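Local coordinates for 1-deoxy-D-xylulose 5-phosphate reductoisomerase (Zymomonas mobilis, PDB 1R0K), which catalyses the NADPH-dependent, divalent-metal-requiring rearrangement and reduction of 1-deoxy-D-xylulose 5-phosphate to 2-C-methyl-D-erythritol 4-phosphate in isoprenoid biosynthesis, at residues T20-E25 / E281-S286; L220-A225 / E313-G318; F236-H241 / P300-F305. All blocks are in the same frame, centred on the assembly; numbering follows the deposited sequence.

Interaction 1. Residues T20-E25 / E281-S286; sequences TLDLIE and ETPAES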
loop_
_atom_site.group_PDB
_atom_site.type_symbol
_atom_site.label_atom_id
_atom_site.label_comp_id
_atom_site.label_asym_id
_atom_site.label_seq_id
_atom_site.Cartn_x
_atom_site.Cartn_y
_atom_site.Cartn_z
ATOM N N THR B 20 -4.032 5.843 -22.677
ATOM C CA THR B 20 -4.721 7.009 -22.140
ATOM C C THR B 20 -6.038 7.228 -22.883
ATOM O O THR B 20 -7.068 7.467 -22.261
ATOM C CB THR B 20 -3.848 8.279 -22.258
ATOM O OG1 THR B 20 -2.620 8.077 -21.547
ATOM C CG2 THR B 20 -4.575 9.491 -21.661
ATOM N N LEU B 21 -6.008 7.140 -24.211
ATOM C CA LEU B 21 -7.228 7.330 -24.999
ATOM C C LEU B 21 -8.256 6.242 -24.706
ATOM O O LEU B 21 -9.460 6.504 -24.680
ATOM C CB LEU B 21 -6.894 7.362 -26.490
ATOM C CG LEU B 21 -6.452 8.748 -26.981
ATOM C CD1 LEU B 21 -5.887 8.659 -28.378
ATOM C CD2 LEU B 21 -7.639 9.690 -26.940
ATOM N N ASP B 22 -7.777 5.023 -24.483
ATOM C CA ASP B 22 -8.657 3.905 -24.167
ATOM C C ASP B 22 -9.558 4.309 -22.999
ATOM O O ASP B 22 -10.779 4.177 -23.067
ATOM C CB ASP B 22 -7.831 2.670 -23.780
ATOM C CG ASP B 22 -8.698 1.457 -23.462
ATOM O OD1 ASP B 22 -9.039 0.696 -24.393
ATOM O OD2 ASP B 22 -9.046 1.268 -22.276
ATOM N N LEU B 23 -8.955 4.824 -21.932
ATOM C CA LEU B 23 -9.724 5.223 -20.758
ATOM C C LEU B 23 -10.603 6.440 -21.012
ATOM O O LEU B 23 -11.725 6.514 -20.514
ATOM C CB LEU B 23 -8.786 5.496 -19.571
ATOM C CG LEU B 23 -7.932 4.305 -19.122
ATOM C CD1 LEU B 23 -7.225 4.644 -17.808
ATOM C CD2 LEU B 23 -8.816 3.080 -18.936
ATOM N N ILE B 24 -10.095 7.397 -21.785
ATOM C CA ILE B 24 -10.866 8.599 -22.093
ATOM C C ILE B 24 -12.112 8.257 -22.915
ATOM O O ILE B 24 -13.210 8.730 -22.626
ATOM C CB ILE B 24 -10.016 9.625 -22.887
ATOM C CG1 ILE B 24 -8.903 10.178 -21.993
ATOM C CG2 ILE B 24 -10.907 10.762 -23.398
ATOM C CD1 ILE B 24 -7.921 11.079 -22.713
ATOM N N GLU B 25 -11.938 7.425 -23.932
ATOM C CA GLU B 25 -13.052 7.058 -24.794
ATOM C C GLU B 25 -14.140 6.202 -24.143
ATOM O O GLU B 25 -15.257 6.118 -24.660
ATOM C CB GLU B 25 -12.509 6.417 -26.066
ATOM C CG GLU B 25 -11.845 7.457 -26.963
ATOM C CD GLU B 25 -11.315 6.879 -28.250
ATOM O OE1 GLU B 25 -10.127 6.482 -28.287
ATOM O OE2 GLU B 25 -12.097 6.816 -29.221
ATOM N N GLU B 281 -12.772 3.016 -12.791
ATOM C CA GLU B 281 -12.573 1.638 -13.173
ATOM C C GLU B 281 -11.772 1.599 -14.475
ATOM O O GLU B 281 -11.839 2.528 -15.284
ATOM C CB GLU B 281 -13.923 0.947 -13.366
ATOM C CG GLU B 281 -13.799 -0.517 -13.740
ATOM C CD GLU B 281 -15.083 -1.279 -13.526
ATOM O OE1 GLU B 281 -16.120 -0.861 -14.082
ATOM O OE2 GLU B 281 -15.052 -2.297 -12.801
ATOM N N THR B 282 -10.968 0.556 -14.644
ATOM C CA THR B 282 -10.208 0.364 -15.881
ATOM C C THR B 282 -10.315 -1.129 -16.142
ATOM O O THR B 282 -10.688 -1.890 -15.254
ATOM C CB THR B 282 -8.704 0.731 -15.761
ATOM O OG1 THR B 282 -8.008 -0.310 -15.069
ATOM C CG2 THR B 282 -8.520 2.054 -15.019
ATOM N N PRO B 283 -10.021 -1.569 -17.370
ATOM C CA PRO B 283 -10.123 -3.011 -17.612
ATOM C C PRO B 283 -8.857 -3.777 -17.235
ATOM O O PRO B 283 -8.714 -4.947 -17.563
ATOM C CB PRO B 283 -10.451 -3.093 -19.099
ATOM C CG PRO B 283 -9.789 -1.893 -19.659
ATOM C CD PRO B 283 -10.017 -0.809 -18.633
ATOM N N ALA B 284 -7.940 -3.118 -16.532
ATOM C CA ALA B 284 -6.702 -3.777 -16.117
ATOM C C ALA B 284 -7.022 -5.076 -15.376
ATOM O O ALA B 284 -7.961 -5.139 -14.581
ATOM C CB ALA B 284 -5.885 -2.848 -15.221
ATOM N N GLU B 285 -6.235 -6.109 -15.638
ATOM C CA GLU B 285 -6.439 -7.404 -15.006
ATOM C C GLU B 285 -6.078 -7.394 -13.519
ATOM O O GLU B 285 -5.103 -6.759 -13.106
ATOM C CB GLU B 285 -5.609 -8.463 -15.737
ATOM C CG GLU B 285 -5.666 -9.847 -15.114
ATOM C CD GLU B 285 -4.960 -10.896 -15.957
ATOM O OE1 GLU B 285 -3.774 -10.698 -16.298
ATOM O OE2 GLU B 285 -5.592 -11.924 -16.276
ATOM N N SER B 286 -6.881 -8.096 -12.722
ATOM C CA SER B 286 -6.652 -8.208 -11.287
ATOM C C SER B 286 -5.572 -9.259 -11.062
ATOM O O SER B 286 -5.722 -10.410 -11.478
ATOM C CB SER B 286 -7.930 -8.643 -10.570
ATOM O OG SER B 286 -8.939 -7.662 -10.681
#
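L23 on helix 15-25 faces T282 in the irregular loop 281-286, their CA atoms 6.9 Å apart. No hydrogen bond crosses the contact, which rests mainly on apolar carbons. L23 reaches out with both methyls: CD2 lies 4.0 Å from T282 CB, CD1 meets T282 CG2, and CD2 also touches P283 CD at 4.1 Å. A branched leucine suits a helix flank that has to cover two neighbouring loop residues. At T282 the first torsion (chi1 77°) sets OG1 between the backbone N and the carbonyl carbon while CG2 turns to the leucine. OG1 accepts from A284 N at 3.2 Å and also bonds to the backbone O of D254 of the second subunit. A valine here would probably leave A284 N and that carbonyl without their hydroxyl partner. Beside this patch D22 OD2 approaches P283 CG at 4.2 Å; its carboxylate forms salt bridges with R26 and R267, the latter on helix 267-275. P283, with no backbone N-H to satisfy, fits the exposed border. The loop is shaped by an ST turn at T282, and it rests on the first helix of the Rossmann-type NADPH-binding domain where the dimer partner meets it.

Interaction 2. Residues L220-A225 / E313-G318; sequences LELIEA and ESIKSG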
loop_
_atom_site.group_PDB
_atom_site.type_symbol
_atom_site.label_atom_id
_atom_site.label_comp_id
_atom_site.label_asym_id
_atom_site.label_seq_id
_atom_site.Cartn_x
_atom_site.Cartn_y
_atom_site.Cartn_z
ATOM N N LEU B 220 17.941 6.296 -13.804
ATOM C CA LEU B 220 17.170 7.462 -14.221
ATOM C C LEU B 220 15.889 7.560 -13.402
ATOM O O LEU B 220 15.440 8.652 -13.053
ATOM C CB LEU B 220 16.849 7.371 -15.714
ATOM C CG LEU B 220 18.093 7.258 -16.603
ATOM C CD1 LEU B 220 17.680 7.071 -18.049
ATOM C CD2 LEU B 220 18.947 8.502 -16.446
ATOM N N GLU B 221 15.302 6.410 -13.095
ATOM C CA GLU B 221 14.090 6.375 -12.291
ATOM C C GLU B 221 14.374 6.923 -10.898
ATOM O O GLU B 221 13.541 7.603 -10.307
ATOM C CB GLU B 221 13.563 4.940 -12.199
ATOM C CG GLU B 221 12.797 4.514 -13.434
ATOM C CD GLU B 221 12.447 3.043 -13.426
ATOM O OE1 GLU B 221 12.234 2.490 -12.332
ATOM O OE2 GLU B 221 12.369 2.446 -14.521
ATOM N N LEU B 222 15.556 6.626 -10.375
ATOM C CA LEU B 222 15.943 7.105 -9.057
ATOM C C LEU B 222 16.035 8.624 -9.075
ATOM O O LEU B 222 15.597 9.302 -8.143
ATOM C CB LEU B 222 17.299 6.523 -8.665
ATOM C CG LEU B 222 17.907 7.053 -7.372
ATOM C CD1 LEU B 222 16.993 6.744 -6.196
ATOM C CD2 LEU B 222 19.276 6.419 -7.170
ATOM N N ILE B 223 16.616 9.154 -10.144
ATOM C CA ILE B 223 16.770 10.590 -10.272
ATOM C C ILE B 223 15.396 11.240 -10.316
ATOM O O ILE B 223 15.140 12.205 -9.604
ATOM C CB ILE B 223 17.573 10.945 -11.538
ATOM C CG1 ILE B 223 19.019 10.468 -11.367
ATOM C CG2 ILE B 223 17.534 12.449 -11.789
ATOM C CD1 ILE B 223 19.877 10.651 -12.595
ATOM N N GLU B 224 14.507 10.692 -11.137
ATOM C CA GLU B 224 13.154 11.223 -11.248
ATOM C C GLU B 224 12.433 11.175 -9.909
ATOM O O GLU B 224 11.754 12.131 -9.528
ATOM C CB GLU B 224 12.344 10.414 -12.252
ATOM C CG GLU B 224 12.835 10.476 -13.675
ATOM C CD GLU B 224 12.002 9.594 -14.585
ATOM O OE1 GLU B 224 12.296 8.378 -14.667
ATOM O OE2 GLU B 224 11.041 10.116 -15.195
ATOM N N ALA B 225 12.573 10.051 -9.206
ATOM C CA ALA B 225 11.927 9.873 -7.909
ATOM C C ALA B 225 12.418 10.910 -6.911
ATOM O O ALA B 225 11.649 11.433 -6.100
ATOM C CB ALA B 225 12.199 8.472 -7.378
ATOM N N GLU B 313 25.699 9.285 -7.751
ATOM C CA GLU B 313 26.683 10.363 -7.687
ATOM C C GLU B 313 26.179 11.612 -8.404
ATOM O O GLU B 313 26.385 12.733 -7.941
ATOM C CB GLU B 313 28.013 9.898 -8.288
ATOM C CG GLU B 313 28.566 8.650 -7.617
ATOM C CD GLU B 313 29.907 8.216 -8.179
ATOM O OE1 GLU B 313 30.083 8.265 -9.415
ATOM O OE2 GLU B 313 30.784 7.813 -7.383
ATOM N N SER B 314 25.504 11.417 -9.530
ATOM C CA SER B 314 24.973 12.547 -10.276
ATOM C C SER B 314 23.956 13.315 -9.423
ATOM O O SER B 314 23.979 14.547 -9.384
ATOM C CB SER B 314 24.324 12.067 -11.578
ATOM O OG SER B 314 25.298 11.524 -12.459
ATOM N N ILE B 315 23.071 12.593 -8.736
ATOM C CA ILE B 315 22.067 13.236 -7.888
ATOM C C ILE B 315 22.746 13.980 -6.742
ATOM O O ILE B 315 22.421 15.135 -6.463
ATOM C CB ILE B 315 21.084 12.210 -7.275
ATOM C CG1 ILE B 315 20.278 11.534 -8.379
ATOM C CG2 ILE B 315 20.147 12.906 -6.292
ATOM C CD1 ILE B 315 19.349 10.452 -7.871
ATOM N N LYS B 316 23.682 13.306 -6.078
ATOM C CA LYS B 316 24.410 13.901 -4.964
ATOM C C LYS B 316 25.036 15.217 -5.388
ATOM O O LYS B 316 24.924 16.221 -4.686
ATOM C CB LYS B 316 25.509 12.958 -4.473
ATOM C CG LYS B 316 24.995 11.687 -3.837
ATOM C CD LYS B 316 26.139 10.829 -3.317
ATOM C CE LYS B 316 25.617 9.583 -2.619
ATOM N NZ LYS B 316 26.719 8.731 -2.091
ATOM N N SER B 317 25.699 15.208 -6.539
ATOM C CA SER B 317 26.337 16.412 -7.053
ATOM C C SER B 317 25.277 17.407 -7.518
ATOM O O SER B 317 25.457 18.616 -7.406
ATOM C CB SER B 317 27.266 16.059 -8.214
ATOM O OG SER B 317 28.208 15.077 -7.816
ATOM N N GLY B 318 24.170 16.891 -8.038
ATOM C CA GLY B 318 23.105 17.759 -8.503
ATOM C C GLY B 318 23.527 18.581 -9.702
ATOM O O GLY B 318 24.334 18.137 -10.519
#
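I315 pushes its side chain against I223 and L222 in a buried helix-helix contact between helix 216-229, which carries E221 of the predicted metal and substrate site, and helix 307-317 of the C-terminal part of the chain. The ethyl branch of I315 does the touching. Its CD1 ends 3.7 Å from L222 CG and 3.5 Å from I223 CA, wedged between the two side chains and against the backbone of the facing helix. Because CG1 of I315 stands anti to its own carbonyl carbon (chi1 -64°) and the chain stays extended beyond it, CD1 is carried forward to the other helix. Isoleucine suits this place: it is wholly apolar, and one slender branch can enter where the helices come close, with the CA atoms of I223 and I315 only 6.4 Å apart. Further out, M325 of helix 321-337 packs on both I223 and S314, and L233 touches I315, so neighbouring parts of the chain border the pair. On the same helix as I223, E221 forms a salt bridge with K218, another predicted substrate-binding residue, and its backbone O accepts from H153. Between the two isoleucines the packing is tighter than ordinary van der Waals contact, with I223 CG1 3.4 Å from I315 CG1.

Interaction 3. Residues F236-H241 / P300-F305; sequences FEILVH and PDYERF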
loop_
_atom_site.group_PDB
_atom_site.type_symbol
_atom_site.label_atom_id
_atom_site.label_comp_id
_atom_site.label_asym_id
_atom_site.label_seq_id
_atom_site.Cartn_x
_atom_site.Cartn_y
_atom_site.Cartn_z
ATOM N N PHE B 236 16.500 6.462 -0.127
ATOM C CA PHE B 236 16.121 5.637 -1.267
ATOM C C PHE B 236 16.866 4.320 -1.279
ATOM O O PHE B 236 18.047 4.247 -0.929
ATOM C CB PHE B 236 16.390 6.357 -2.587
ATOM C CG PHE B 236 15.398 7.431 -2.900
ATOM C CD1 PHE B 236 15.560 8.716 -2.392
ATOM C CD2 PHE B 236 14.288 7.155 -3.688
ATOM C CE1 PHE B 236 14.630 9.712 -2.667
ATOM C CE2 PHE B 236 13.348 8.145 -3.969
ATOM C CZ PHE B 236 13.519 9.423 -3.459
ATOM N N GLU B 237 16.156 3.276 -1.681
ATOM C CA GLU B 237 16.719 1.943 -1.780
ATOM C C GLU B 237 16.212 1.304 -3.057
ATOM O O GLU B 237 15.058 1.492 -3.435
ATOM C CB GLU B 237 16.273 1.074 -0.607
ATOM C CG GLU B 237 17.069 1.251 0.665
ATOM C CD GLU B 237 16.490 0.441 1.803
ATOM O OE1 GLU B 237 15.873 -0.612 1.528
ATOM O OE2 GLU B 237 16.666 0.853 2.970
ATOM N N ILE B 238 17.078 0.559 -3.726
ATOM C CA ILE B 238 16.665 -0.143 -4.927
ATOM C C ILE B 238 16.619 -1.601 -4.499
ATOM O O ILE B 238 17.555 -2.102 -3.875
ATOM C CB ILE B 238 17.671 0.042 -6.078
ATOM C CG1 ILE B 238 17.719 1.518 -6.483
ATOM C CG2 ILE B 238 17.276 -0.838 -7.272
ATOM C CD1 ILE B 238 18.762 1.823 -7.544
ATOM N N LEU B 239 15.510 -2.267 -4.794
ATOM C CA LEU B 239 15.349 -3.666 -4.428
ATOM C C LEU B 239 15.037 -4.482 -5.673
ATOM O O LEU B 239 14.045 -4.222 -6.355
ATOM C CB LEU B 239 14.215 -3.820 -3.399
ATOM C CG LEU B 239 13.815 -5.241 -2.973
ATOM C CD1 LEU B 239 14.957 -5.916 -2.229
ATOM C CD2 LEU B 239 12.574 -5.186 -2.089
ATOM N N VAL B 240 15.890 -5.458 -5.978
ATOM C CA VAL B 240 15.662 -6.302 -7.143
ATOM C C VAL B 240 14.543 -7.283 -6.807
ATOM O O VAL B 240 14.579 -7.969 -5.788
ATOM C CB VAL B 240 16.943 -7.060 -7.557
ATOM C CG1 VAL B 240 16.636 -8.029 -8.690
ATOM C CG2 VAL B 240 18.012 -6.052 -8.007
ATOM N N HIS B 241 13.544 -7.318 -7.678
ATOM C CA HIS B 241 12.359 -8.151 -7.521
ATOM C C HIS B 241 11.993 -8.580 -8.944
ATOM O O HIS B 241 11.287 -7.875 -9.658
ATOM C CB HIS B 241 11.268 -7.284 -6.858
ATOM C CG HIS B 241 9.890 -7.863 -6.919
ATOM N ND1 HIS B 241 9.606 -9.162 -6.556
ATOM C CD2 HIS B 241 8.712 -7.308 -7.287
ATOM C CE1 HIS B 241 8.310 -9.382 -6.700
ATOM N NE2 HIS B 241 7.745 -8.272 -7.143
ATOM N N PRO B 300 20.491 -5.240 -4.914
ATOM C CA PRO B 300 21.015 -4.879 -6.229
ATOM C C PRO B 300 22.535 -5.039 -6.156
ATOM O O PRO B 300 23.113 -5.027 -5.066
ATOM C CB PRO B 300 20.576 -3.427 -6.377
ATOM C CG PRO B 300 20.639 -2.922 -4.966
ATOM C CD PRO B 300 19.998 -4.051 -4.191
ATOM N N ASP B 301 23.184 -5.205 -7.299
ATOM C CA ASP B 301 24.631 -5.360 -7.311
ATOM C C ASP B 301 25.252 -4.122 -7.945
ATOM O O ASP B 301 25.310 -4.006 -9.166
ATOM C CB ASP B 301 25.023 -6.605 -8.111
ATOM C CG ASP B 301 26.492 -6.952 -7.960
ATOM O OD1 ASP B 301 27.316 -6.023 -7.863
ATOM O OD2 ASP B 301 26.821 -8.153 -7.950
ATOM N N TYR B 302 25.711 -3.196 -7.110
ATOM C CA TYR B 302 26.312 -1.961 -7.599
ATOM C C TYR B 302 27.623 -2.191 -8.348
ATOM O O TYR B 302 28.030 -1.368 -9.171
ATOM C CB TYR B 302 26.512 -0.990 -6.433
ATOM C CG TYR B 302 25.206 -0.380 -5.966
ATOM C CD1 TYR B 302 24.690 0.761 -6.580
ATOM C CD2 TYR B 302 24.451 -0.981 -4.956
ATOM C CE1 TYR B 302 23.454 1.292 -6.202
ATOM C CE2 TYR B 302 23.208 -0.459 -4.570
ATOM C CZ TYR B 302 22.719 0.677 -5.200
ATOM O OH TYR B 302 21.499 1.204 -4.834
ATOM N N GLU B 303 28.276 -3.312 -8.072
ATOM C CA GLU B 303 29.524 -3.644 -8.748
ATOM C C GLU B 303 29.261 -4.055 -10.192
ATOM O O GLU B 303 29.936 -3.600 -11.110
ATOM C CB GLU B 303 30.237 -4.781 -8.016
ATOM C CG GLU B 303 30.966 -4.336 -6.770
ATOM C CD GLU B 303 32.075 -3.350 -7.087
ATOM O OE1 GLU B 303 32.969 -3.703 -7.887
ATOM O OE2 GLU B 303 32.054 -2.224 -6.544
ATOM N N ARG B 304 28.269 -4.914 -10.389
ATOM C CA ARG B 304 27.941 -5.384 -11.728
ATOM C C ARG B 304 27.141 -4.379 -12.560
ATOM O O ARG B 304 27.135 -4.450 -13.787
ATOM C CB ARG B 304 27.206 -6.721 -11.628
ATOM C CG ARG B 304 28.138 -7.872 -11.240
ATOM C CD ARG B 304 27.385 -9.103 -10.761
ATOM N NE ARG B 304 26.381 -9.537 -11.719
ATOM C CZ ARG B 304 25.081 -9.600 -11.460
ATOM N NH1 ARG B 304 24.620 -9.255 -10.266
ATOM N NH2 ARG B 304 24.241 -10.009 -12.401
ATOM N N PHE B 305 26.480 -3.437 -11.895
ATOM C CA PHE B 305 25.702 -2.431 -12.607
ATOM C C PHE B 305 26.092 -1.028 -12.140
ATOM O O PHE B 305 25.333 -0.352 -11.449
ATOM C CB PHE B 305 24.202 -2.699 -12.405
ATOM C CG PHE B 305 23.782 -4.073 -12.851
ATOM C CD1 PHE B 305 23.756 -5.136 -11.952
ATOM C CD2 PHE B 305 23.484 -4.319 -14.188
ATOM C CE1 PHE B 305 23.443 -6.432 -12.379
ATOM C CE2 PHE B 305 23.169 -5.614 -14.630
ATOM C CZ PHE B 305 23.149 -6.672 -13.721
HETATM O O HOH W 1 19.857 0.621 -2.906
#
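Strand 236-240, an outermost strand of the mixed four-stranded sheet, meets the loop that leads into helix 307-317, and an Asx motif at D301 shapes that loop. I238 and V240 alternate with L239, so both point their side chains toward the loop, and P300 packs against them. V240 CG2 comes within 3.7 Å of P300 CA and also touches CB, the valine and the proline ring running antiparallel alongside one another. The ring of P300 lies against the strand backbone, its CD 3.1 Å from I238 O. Proline suits the place because its ring closes back on its own N, so that CD, and not an N-H, lies against that carbonyl. Y302 reaches the strand from further along the loop, its CG anti to its carbonyl carbon (chi1 -74°), which carries the ring toward I238. The hydroxyl lies 3.9 Å from I238 CD1, and a water in the ring plane, at its edge, joins Y302 OH to I238 N, accepting from the latter at 2.9 Å. L308, T309 and M312 of helix 307-317 pack on the tyrosine. D301 OD2 forms a long, weak salt bridge with R304, whose guanidinium has F305 CE1 over one face and whose NH2 bonds to the carbonyls of R181 and T183. OD1 of D301 takes the backbone N of R304 at 2.9 Å, approached from above the carboxylate plane, 64° out of it.

In the fold
Interactions 2 and 3 adjoin, their centres 15 Å apart. Helix 216-229 leads on to strand 236-240, and the two elements touch where A225 CB lies 3.6 Å from F236 CE2 and L222 CD1 3.7 Å from F236 CB. Both probably lie beside the predicted substrate site: interaction 2 holds E221, the I238 side chain lies about 5 Å from that of K218, and the V240 side chain about 6 Å from that of S176. Helix 307-317, whose I315 serves interaction 2, is the helix that loop 300-305 leads into. Interaction 1 stands apart, its centre 32 Å from each of the others, where loop 281-286 meets the NADPH-binding domain, with the L23 side chain about 10 Å from that of predicted cofactor-binding I16.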